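Local coordinates for cytosolic protein (Streptococcus thermophilus, PDB 2QZI), which is of unknown function but forms a small single-chain alpha/beta fold in which two helices accompany an antiparallel sheet, and binds sodium ions in the crystal, at residues A[74-78]-A[79-83]. Residues are numbered along the deposited sequence; the frame is centred on the assembly and turned at random.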
loop_
_atom_site.group_PDB
_atom_site.type_symbol
_atom_site.label_atom_id
_atom_site.label_comp_id
_atom_site.label_asym_id
_atom_site.label_seq_id
_atom_site.Cartn_x
_atom_site.Cartn_y
_atom_site.Cartn_z
ATOM N N ARG A 74 1.415 -1.400 -11.640
ATOM C CA ARG A 74 2.405 -2.473 -11.554
ATOM C C ARG A 74 1.965 -3.709 -10.723
ATOM O O ARG A 74 2.427 -4.835 -10.983
ATOM C CB ARG A 74 3.753 -1.927 -11.051
ATOM C CG ARG A 74 4.325 -0.818 -11.897
ATOM C CD ARG A 74 5.210 -1.433 -12.963
ATOM N NE ARG A 74 5.226 -0.704 -14.231
ATOM C CZ ARG A 74 6.342 -0.319 -14.861
ATOM N NH1 ARG A 74 7.553 -0.595 -14.343
ATOM N NH2 ARG A 74 6.259 0.333 -16.022
ATOM N N LYS A 75 1.080 -3.514 -9.750
ATOM C CA LYS A 75 0.946 -4.481 -8.671
ATOM C C LYS A 75 -0.449 -4.982 -8.519
ATOM O O LYS A 75 -0.637 -6.071 -8.023
ATOM C CB LYS A 75 1.446 -3.872 -7.354
ATOM C CG LYS A 75 2.941 -3.430 -7.431
ATOM C CD LYS A 75 3.902 -4.546 -7.272
ATOM C CE LYS A 75 5.295 -4.018 -7.650
ATOM N NZ LYS A 75 6.418 -4.908 -7.273
ATOM N N ILE A 76 -1.434 -4.198 -8.968
ATOM C CA ILE A 76 -2.794 -4.456 -8.704
ATOM C C ILE A 76 -3.512 -4.944 -9.981
ATOM O O ILE A 76 -3.315 -4.404 -11.048
ATOM C CB ILE A 76 -3.427 -3.178 -8.131
ATOM C CG1 ILE A 76 -2.981 -2.945 -6.670
ATOM C CG2 ILE A 76 -4.900 -3.242 -8.237
ATOM C CD1 ILE A 76 -3.440 -1.617 -6.045
ATOM N N ASP A 77 -4.316 -6.001 -9.907
ATOM C CA ASP A 77 -4.910 -6.508 -11.137
ATOM C C ASP A 77 -6.234 -5.710 -11.234
ATOM O O ASP A 77 -7.141 -5.928 -10.431
ATOM C CB ASP A 77 -5.111 -8.024 -10.986
ATOM C CG ASP A 77 -5.932 -8.657 -12.120
ATOM O OD1 ASP A 77 -6.458 -7.956 -13.013
ATOM O OD2 ASP A 77 -6.053 -9.894 -12.116
ATOM N N LYS A 78 -6.318 -4.745 -12.162
ATOM C CA LYS A 78 -7.440 -3.794 -12.143
ATOM C C LYS A 78 -8.722 -4.472 -12.646
ATOM O O LYS A 78 -9.847 -4.060 -12.331
ATOM C CB LYS A 78 -7.120 -2.490 -12.916
ATOM C CG LYS A 78 -5.991 -1.607 -12.242
ATOM C CD LYS A 78 -5.699 -0.285 -13.005
ATOM C CE LYS A 78 -5.084 -0.466 -14.438
ATOM N NZ LYS A 78 -3.747 -1.208 -14.487
ATOM N N ASP A 79 -8.536 -5.533 -13.392
ATOM C CA ASP A 79 -9.624 -6.268 -13.890
ATOM C C ASP A 79 -10.592 -6.797 -12.752
ATOM O O ASP A 79 -11.790 -6.880 -12.969
ATOM C CB ASP A 79 -9.033 -7.401 -14.658
ATOM C CG ASP A 79 -9.846 -7.794 -15.842
ATOM O OD1 ASP A 79 -10.823 -7.070 -16.238
ATOM O OD2 ASP A 79 -9.491 -8.868 -16.383
ATOM N N ILE A 80 -10.053 -7.127 -11.572
ATOM C CA ILE A 80 -10.862 -7.600 -10.434
ATOM C C ILE A 80 -11.141 -6.503 -9.408
ATOM O O ILE A 80 -11.844 -6.753 -8.445
ATOM C CB ILE A 80 -10.205 -8.808 -9.665
ATOM C CG1 ILE A 80 -8.796 -8.405 -9.184
ATOM C CG2 ILE A 80 -10.358 -10.108 -10.510
ATOM C CD1 ILE A 80 -8.102 -9.303 -8.075
ATOM N N VAL A 81 -10.553 -5.316 -9.591
ATOM C CA VAL A 81 -10.800 -4.261 -8.655
ATOM C C VAL A 81 -12.022 -3.468 -8.992
ATOM O O VAL A 81 -12.354 -3.268 -10.139
ATOM C CB VAL A 81 -9.534 -3.405 -8.115
ATOM C CG1 VAL A 81 -8.327 -3.574 -8.850
ATOM C CG2 VAL A 81 -9.881 -1.900 -7.813
ATOM N N LEU A 82 -12.714 -3.093 -7.943
ATOM C CA LEU A 82 -13.890 -2.261 -8.005
ATOM C C LEU A 82 -13.422 -0.767 -7.973
ATOM O O LEU A 82 -13.356 -0.120 -6.921
ATOM C CB LEU A 82 -14.740 -2.631 -6.820
ATOM C CG LEU A 82 -15.783 -3.759 -6.989
ATOM C CD1 LEU A 82 -15.808 -4.462 -8.337
ATOM C CD2 LEU A 82 -15.794 -4.756 -5.837
HETATM N N MSE A 83 -13.077 -0.259 -9.153
HETATM C CA MSE A 83 -12.443 1.020 -9.312
HETATM C C MSE A 83 -13.318 2.187 -8.977
HETATM O O MSE A 83 -12.799 3.270 -8.738
HETATM C CB MSE A 83 -11.869 1.167 -10.726
HETATM C CG MSE A 83 -10.516 1.888 -10.727
HETATM SE SE MSE A 83 -9.057 0.753 -10.156
HETATM C CE MSE A 83 -9.938 -0.710 -11.124
HETATM O O HOH W 1 -7.408 -10.746 -14.409
#
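Asp77 and Ile80 meet where the loop after helix 61-74 folds into two overlapping beta turns of type I character. Ile80 N reaches back to Asp77 O in a weak hydrogen bond of 3.3 Å; one residue on, Val81 N makes an ordinary one to Lys78 O at 3.1 Å. Ile80 CG1, set between the backbone N and the carbonyl carbon (chi1 57°), lies 3.2 Å from Asp77 O, and an apolar residue fits because it also packs on Tyr48. Asp77 suits the turn's start: with CG anti to the backbone N (chi1 171°), OD1 comes within 3.2 Å of Asp79 N, a weak Asx-turn-like bond (N-H...O 128°). The two aspartates lie side by side, and a water donates to Asp77 OD2 at 2.8 Å and, weakly, to Asp79 OD2.

On the apolar side, Ile76 CG2 meets Val81 CG1 at 3.5 Å, a doubtful closeness because Val81 is nearly eclipsed. An apolar chain suits Ile76, buried among Phe41, Phe71 and Tyr48. The selenomethionine Met83 brings CE to 3.8 Å from Lys78 CB; long, flexible Lys78 offers it this apolar stem while its bent end hydrogen-bonds NZ to Leu72 O of helix 61-74.

Tyr48 OH bonds Asp77 N, and Ile80 pairs through its backbone with Thr102. With Asp77 OD1 4.6 Å from Asp79 OD2, the like charges probably repel, moderated by exposure and the water, bound mainly to Asp77.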